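Neurotoxin (Clostridium botulinum, PDB 3N7L) probably attaches the neurotoxin to nerve cells, serving as its receptor-binding domain and using a ganglioside-binding loop to recognise gangliosides at the cell surface. Local coordinates at residues 83-87 / 128-132; 254-258 / 269-274. All coordinates share one frame; numbering follows the deposited sequence.

Contact 1: 83-87 / 128-132; sequences KWVSN and FSYDI
Tyr130 drives the edge of its ring into the face of the Trp84 indole in a T-shaped stack, the planes 80° apart and the centroid of the five-membered ring 4.9 Å from that of the phenol. CE1 leads: it lies over the middle of the indole, 3.6 Å from CE2 of Trp84, with CD1 following above the six-membered half. Broad, electron-rich tryptophan suits a place where C-H edges point at a face. The two side chains run past each other in opposite directions, which carries the phenol end back to the tryptophan's own backbone; there Tyr130 OH stands 2.7 Å from Trp84 O in a weak hydrogen bond. Next to the hydroxyl, Ser86 CB meets Ile132 CD1 at 3.6 Å, the short serine letting the terminal methyl come into contact. Phe128 CE2 lies more loosely, 4.4 Å from Trp84 CH2.

With CG anti to the backbone N (chi1 -179°), the indole is directed toward 128-132, and Trp84 NE1 is held by the carbonyl of Ser109. Tyr139 packs against both rings of the stack. Trp84 centres an inverse gamma turn. These contacts tie the loop after strand 72-82 to the end of strand 122-129. The three aromatic residues are buried and the Ser86-Ile132 side more exposed, so cohesion probably rests mainly on ring packing, the weak phenol bond helping to satisfy Trp84 O.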
loop_
_atom_site.group_PDB
_atom_site.type_symbol
_atom_site.label_atom_id
_atom_site.label_comp_id
_atom_site.label_asym_id
_atom_site.label_seq_id
_atom_site.Cartn_x
_atom_site.Cartn_y
_atom_site.Cartn_z
ATOM N N LYS A 83 6.725 9.355 2.946
ATOM C CA LYS A 83 7.856 10.022 2.365
ATOM C C LYS A 83 9.077 9.258 2.804
ATOM O O LYS A 83 10.030 9.811 3.347
ATOM C CB LYS A 83 7.924 11.486 2.772
ATOM C CG LYS A 83 7.968 12.402 1.559
ATOM C CD LYS A 83 6.793 12.123 0.627
ATOM C CE LYS A 83 6.923 12.892 -0.676
ATOM N NZ LYS A 83 8.161 12.506 -1.419
ATOM N N TRP A 84 9.003 7.950 2.581
ATOM C CA TRP A 84 10.103 7.063 2.880
ATOM C C TRP A 84 10.940 7.117 1.610
ATOM O O TRP A 84 10.847 6.246 0.737
ATOM C CB TRP A 84 9.605 5.638 3.143
ATOM C CG TRP A 84 10.719 4.682 3.485
ATOM C CD1 TRP A 84 12.044 4.987 3.640
ATOM C CD2 TRP A 84 10.607 3.265 3.695
ATOM N NE1 TRP A 84 12.763 3.849 3.929
ATOM C CE2 TRP A 84 11.907 2.778 3.967
ATOM C CE3 TRP A 84 9.537 2.363 3.675
ATOM C CZ2 TRP A 84 12.167 1.426 4.217
ATOM C CZ3 TRP A 84 9.797 1.011 3.923
ATOM C CH2 TRP A 84 11.103 0.560 4.190
ATOM N N VAL A 85 11.724 8.184 1.499
ATOM C CA VAL A 85 12.591 8.384 0.350
ATOM C C VAL A 85 13.845 7.515 0.472
ATOM O O VAL A 85 14.253 7.144 1.576
ATOM C CB VAL A 85 12.962 9.881 0.202
ATOM C CG1 VAL A 85 11.728 10.666 -0.215
ATOM C CG2 VAL A 85 13.495 10.429 1.514
ATOM N N SER A 86 14.446 7.192 -0.670
ATOM C CA SER A 86 15.624 6.333 -0.712
ATOM C C SER A 86 16.872 6.889 -0.030
ATOM O O SER A 86 17.799 6.137 0.256
ATOM C CB SER A 86 15.953 5.968 -2.165
ATOM O OG SER A 86 16.381 7.103 -2.895
ATOM N N ASN A 87 16.910 8.192 0.221
ATOM C CA ASN A 87 18.070 8.779 0.883
ATOM C C ASN A 87 17.696 9.277 2.273
ATOM O O ASN A 87 18.291 10.222 2.798
ATOM C CB ASN A 87 18.659 9.928 0.061
ATOM C CG ASN A 87 17.755 11.143 0.012
ATOM O OD1 ASN A 87 18.222 12.257 -0.228
ATOM N ND2 ASN A 87 16.458 10.939 0.225
ATOM N N PHE A 128 15.061 -5.599 4.944
ATOM C CA PHE A 128 14.254 -5.545 3.739
ATOM C C PHE A 128 14.618 -4.208 3.102
ATOM O O PHE A 128 14.565 -3.177 3.766
ATOM C CB PHE A 128 12.758 -5.546 4.076
ATOM C CG PHE A 128 11.887 -4.923 3.007
ATOM C CD1 PHE A 128 11.953 -5.362 1.687
ATOM C CD2 PHE A 128 10.981 -3.913 3.330
ATOM C CE1 PHE A 128 11.127 -4.806 0.700
ATOM C CE2 PHE A 128 10.148 -3.351 2.350
ATOM C CZ PHE A 128 10.225 -3.803 1.032
ATOM N N SER A 129 15.021 -4.225 1.839
ATOM C CA SER A 129 15.327 -2.979 1.146
ATOM C C SER A 129 14.339 -2.900 -0.019
ATOM O O SER A 129 14.288 -3.795 -0.863
ATOM C CB SER A 129 16.779 -2.956 0.642
ATOM O OG SER A 129 17.046 -3.995 -0.278
ATOM N N TYR A 130 13.533 -1.846 -0.056
ATOM C CA TYR A 130 12.557 -1.730 -1.125
ATOM C C TYR A 130 13.194 -1.403 -2.475
ATOM O O TYR A 130 14.292 -0.846 -2.538
ATOM C CB TYR A 130 11.464 -0.710 -0.751
ATOM C CG TYR A 130 11.846 0.759 -0.765
ATOM C CD1 TYR A 130 11.991 1.478 0.426
ATOM C CD2 TYR A 130 11.966 1.455 -1.972
ATOM C CE1 TYR A 130 12.234 2.864 0.415
ATOM C CE2 TYR A 130 12.208 2.833 -1.997
ATOM C CZ TYR A 130 12.335 3.533 -0.807
ATOM O OH TYR A 130 12.534 4.898 -0.847
ATOM N N ASP A 131 12.513 -1.788 -3.551
ATOM C CA ASP A 131 13.003 -1.548 -4.907
ATOM C C ASP A 131 12.854 -0.067 -5.252
ATOM O O ASP A 131 11.748 0.413 -5.495
ATOM C CB ASP A 131 12.208 -2.389 -5.908
ATOM C CG ASP A 131 12.755 -2.288 -7.314
ATOM O OD1 ASP A 131 13.088 -1.165 -7.751
ATOM O OD2 ASP A 131 12.841 -3.331 -7.990
ATOM N N ILE A 132 13.971 0.651 -5.288
ATOM C CA ILE A 132 13.926 2.073 -5.574
ATOM C C ILE A 132 13.338 2.404 -6.943
ATOM O O ILE A 132 12.543 3.338 -7.071
ATOM C CB ILE A 132 15.326 2.701 -5.445
ATOM C CG1 ILE A 132 15.850 2.486 -4.021
ATOM C CG2 ILE A 132 15.262 4.195 -5.758
ATOM C CD1 ILE A 132 17.232 3.047 -3.765
#

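Contact 2: 254-258 / 269-274; sequences YMNRY and NTRKNN
Met255 offers its carbonyl oxygen to the guanidinium of Arg271 where the two ends of a beta hairpin, strands 257-262 and 265-270, come together. Arg271 NE binds Met255 O at 2.8 Å, on a lone pair in the carbonyl plane, and NH2 adds a weak bond to the same oxygen. A bend at chi3 (70°) turns the guanidinium back to this carbonyl, a reach that suits arginine, with several N-H groups on a long chain. Met255 lies within the type I turn from Tyr254 to Arg257.

Asn256 uses both backbone and side chain. Its carbonyl takes the N-H of Arg271 at 2.9 Å, the donor standing above the carbonyl plane, while its side chain crosses that of Asn274 at about a right angle, with the amide planes 31° apart. ND2 gives a weak bond to Asn274 OD1, and a water spans Asn256 OD1 and Asn274 ND2, so two amides, each with a donor and an acceptor, match.

Arg257 forms the non-hydrogen-bonded antiparallel pair with Thr270. On their shared face of the hairpin, Thr270 OG1 sits over the guanidinium face, 3.3 Å from Arg257 CZ, without a hydrogen bond; Arg257 NH1 makes a weak bond to the carbonyl of Phe268.

Tyr258 and Asn269 make the hydrogen-bonded pair, Tyr258 N to Asn269 O at 2.8 Å and Asn269 N to Tyr258 O at 3.0 Å. The flat phenol offers a broad surface to its neighbour: Asn269 CB lies over its face in a CH-pi contact, 4.0 Å from the ring centroid, while Arg271 CA approaches the ring edge in its plane.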
loop_
_atom_site.group_PDB
_atom_site.type_symbol
_atom_site.label_atom_id
_atom_site.label_comp_id
_atom_site.label_asym_id
_atom_site.label_seq_id
_atom_site.Cartn_x
_atom_site.Cartn_y
_atom_site.Cartn_z
ATOM N N TYR A 254 3.055 1.893 -16.834
ATOM C CA TYR A 254 3.468 3.233 -17.230
ATOM C C TYR A 254 3.347 4.214 -16.074
ATOM O O TYR A 254 2.589 5.182 -16.153
ATOM C CB TYR A 254 2.614 3.719 -18.404
ATOM C CG TYR A 254 2.700 2.832 -19.633
ATOM C CD1 TYR A 254 1.983 1.636 -19.710
ATOM C CD2 TYR A 254 3.515 3.181 -20.708
ATOM C CE1 TYR A 254 2.078 0.810 -20.829
ATOM C CE2 TYR A 254 3.623 2.360 -21.835
ATOM C CZ TYR A 254 2.901 1.179 -21.887
ATOM O OH TYR A 254 3.000 0.374 -23.000
ATOM N N MET A 255 4.094 3.963 -15.004
ATOM C CA MET A 255 4.054 4.839 -13.836
ATOM C C MET A 255 4.594 6.240 -14.143
ATOM O O MET A 255 4.286 7.197 -13.431
ATOM C CB MET A 255 4.843 4.218 -12.676
ATOM C CG MET A 255 4.234 2.935 -12.108
ATOM S SD MET A 255 2.505 3.104 -11.585
ATOM C CE MET A 255 2.659 4.192 -10.164
ATOM N N ASN A 256 5.392 6.363 -15.201
ATOM C CA ASN A 256 5.936 7.666 -15.562
ATOM C C ASN A 256 5.068 8.392 -16.578
ATOM O O ASN A 256 5.554 9.220 -17.347
ATOM C CB ASN A 256 7.372 7.525 -16.086
ATOM C CG ASN A 256 8.392 7.463 -14.961
ATOM O OD1 ASN A 256 9.379 6.717 -15.024
ATOM N ND2 ASN A 256 8.159 8.254 -13.922
ATOM N N ARG A 257 3.777 8.070 -16.576
ATOM C CA ARG A 257 2.820 8.710 -17.475
ATOM C C ARG A 257 1.674 9.299 -16.669
ATOM O O ARG A 257 1.280 8.752 -15.644
ATOM C CB ARG A 257 2.252 7.694 -18.472
ATOM C CG ARG A 257 3.273 7.144 -19.443
ATOM C CD ARG A 257 3.491 8.078 -20.618
ATOM N NE ARG A 257 4.720 7.726 -21.312
ATOM C CZ ARG A 257 4.960 7.932 -22.602
ATOM N NH1 ARG A 257 4.044 8.498 -23.393
ATOM N NH2 ARG A 257 6.137 7.570 -23.098
ATOM N N TYR A 258 1.149 10.427 -17.130
ATOM C CA TYR A 258 0.011 11.048 -16.466
ATOM C C TYR A 258 -1.072 11.203 -17.524
ATOM O O TYR A 258 -0.801 11.094 -18.721
ATOM C CB TYR A 258 0.396 12.410 -15.858
ATOM C CG TYR A 258 0.750 13.485 -16.863
ATOM C CD1 TYR A 258 -0.247 14.203 -17.535
ATOM C CD2 TYR A 258 2.085 13.800 -17.129
ATOM C CE1 TYR A 258 0.078 15.212 -18.440
ATOM C CE2 TYR A 258 2.425 14.801 -18.037
ATOM C CZ TYR A 258 1.420 15.503 -18.685
ATOM O OH TYR A 258 1.763 16.496 -19.564
ATOM N N ASN A 269 0.898 11.170 -21.219
ATOM C CA ASN A 269 2.139 11.888 -21.473
ATOM C C ASN A 269 3.177 11.564 -20.403
ATOM O O ASN A 269 2.827 11.161 -19.288
ATOM C CB ASN A 269 1.885 13.398 -21.500
ATOM C CG ASN A 269 0.947 13.811 -22.623
ATOM O OD1 ASN A 269 0.834 13.127 -23.641
ATOM N ND2 ASN A 269 0.286 14.943 -22.448
ATOM N N THR A 270 4.450 11.739 -20.746
ATOM C CA THR A 270 5.535 11.470 -19.810
ATOM C C THR A 270 5.550 12.543 -18.718
ATOM O O THR A 270 5.574 13.736 -19.021
ATOM C CB THR A 270 6.892 11.459 -20.540
ATOM O OG1 THR A 270 6.863 10.447 -21.552
ATOM C CG2 THR A 270 8.034 11.158 -19.569
ATOM N N ARG A 271 5.527 12.129 -17.453
ATOM C CA ARG A 271 5.529 13.108 -16.372
ATOM C C ARG A 271 6.894 13.789 -16.249
ATOM O O ARG A 271 7.919 13.246 -16.674
ATOM C CB ARG A 271 5.091 12.470 -15.033
ATOM C CG ARG A 271 6.021 11.440 -14.442
ATOM C CD ARG A 271 5.474 10.893 -13.113
ATOM N NE ARG A 271 4.296 10.043 -13.289
ATOM C CZ ARG A 271 3.050 10.382 -12.962
ATOM N NH1 ARG A 271 2.785 11.567 -12.430
ATOM N NH2 ARG A 271 2.057 9.525 -13.170
ATOM N N LYS A 272 6.888 14.993 -15.688
ATOM C CA LYS A 272 8.093 15.801 -15.528
ATOM C C LYS A 272 9.154 15.192 -14.613
ATOM O O LYS A 272 10.338 15.193 -14.945
ATOM C CB LYS A 272 7.711 17.194 -15.025
ATOM C CG LYS A 272 8.864 18.182 -15.031
ATOM C CD LYS A 272 8.423 19.562 -14.568
ATOM C CE LYS A 272 9.580 20.556 -14.620
ATOM N NZ LYS A 272 10.723 20.108 -13.780
ATOM N N ASN A 273 8.733 14.683 -13.459
ATOM C CA ASN A 273 9.663 14.059 -12.520
ATOM C C ASN A 273 8.932 13.143 -11.543
ATOM O O ASN A 273 7.706 13.036 -11.579
ATOM C CB ASN A 273 10.453 15.121 -11.750
ATOM C CG ASN A 273 9.558 16.096 -11.026
ATOM O OD1 ASN A 273 9.558 17.292 -11.329
ATOM N ND2 ASN A 273 8.783 15.594 -10.065
ATOM N N ASN A 274 9.688 12.504 -10.658
ATOM C CA ASN A 274 9.113 11.572 -9.699
ATOM C C ASN A 274 8.982 12.007 -8.253
ATOM O O ASN A 274 8.742 11.165 -7.392
ATOM C CB ASN A 274 9.896 10.263 -9.716
ATOM C CG ASN A 274 9.814 9.561 -11.040
ATOM O OD1 ASN A 274 8.723 9.297 -11.546
ATOM N ND2 ASN A 274 10.965 9.242 -11.613
HETATM O O HOH W 1 11.360 6.864 -12.985
#

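Contact 1 comes first along the chain and closes before contact 2 opens. They share no strand or sheet: 83-87 and 128-132 belong to the N-terminal, concanavalin-like receptor-binding part, whereas 254-258 and 269-274 belong to the C-terminal, trefoil-type part. Even so, their centres are only 19 Å apart and their nearest atoms about 6 Å apart, without touching. The side chain of Asn274, in contact 2, also meets Ala136, just beyond 128-132, so the two lie near where both parts of the chain approach each other. Each contact thus joins segments within its own part, close to the place where the two parts meet, without bonding directly to the other.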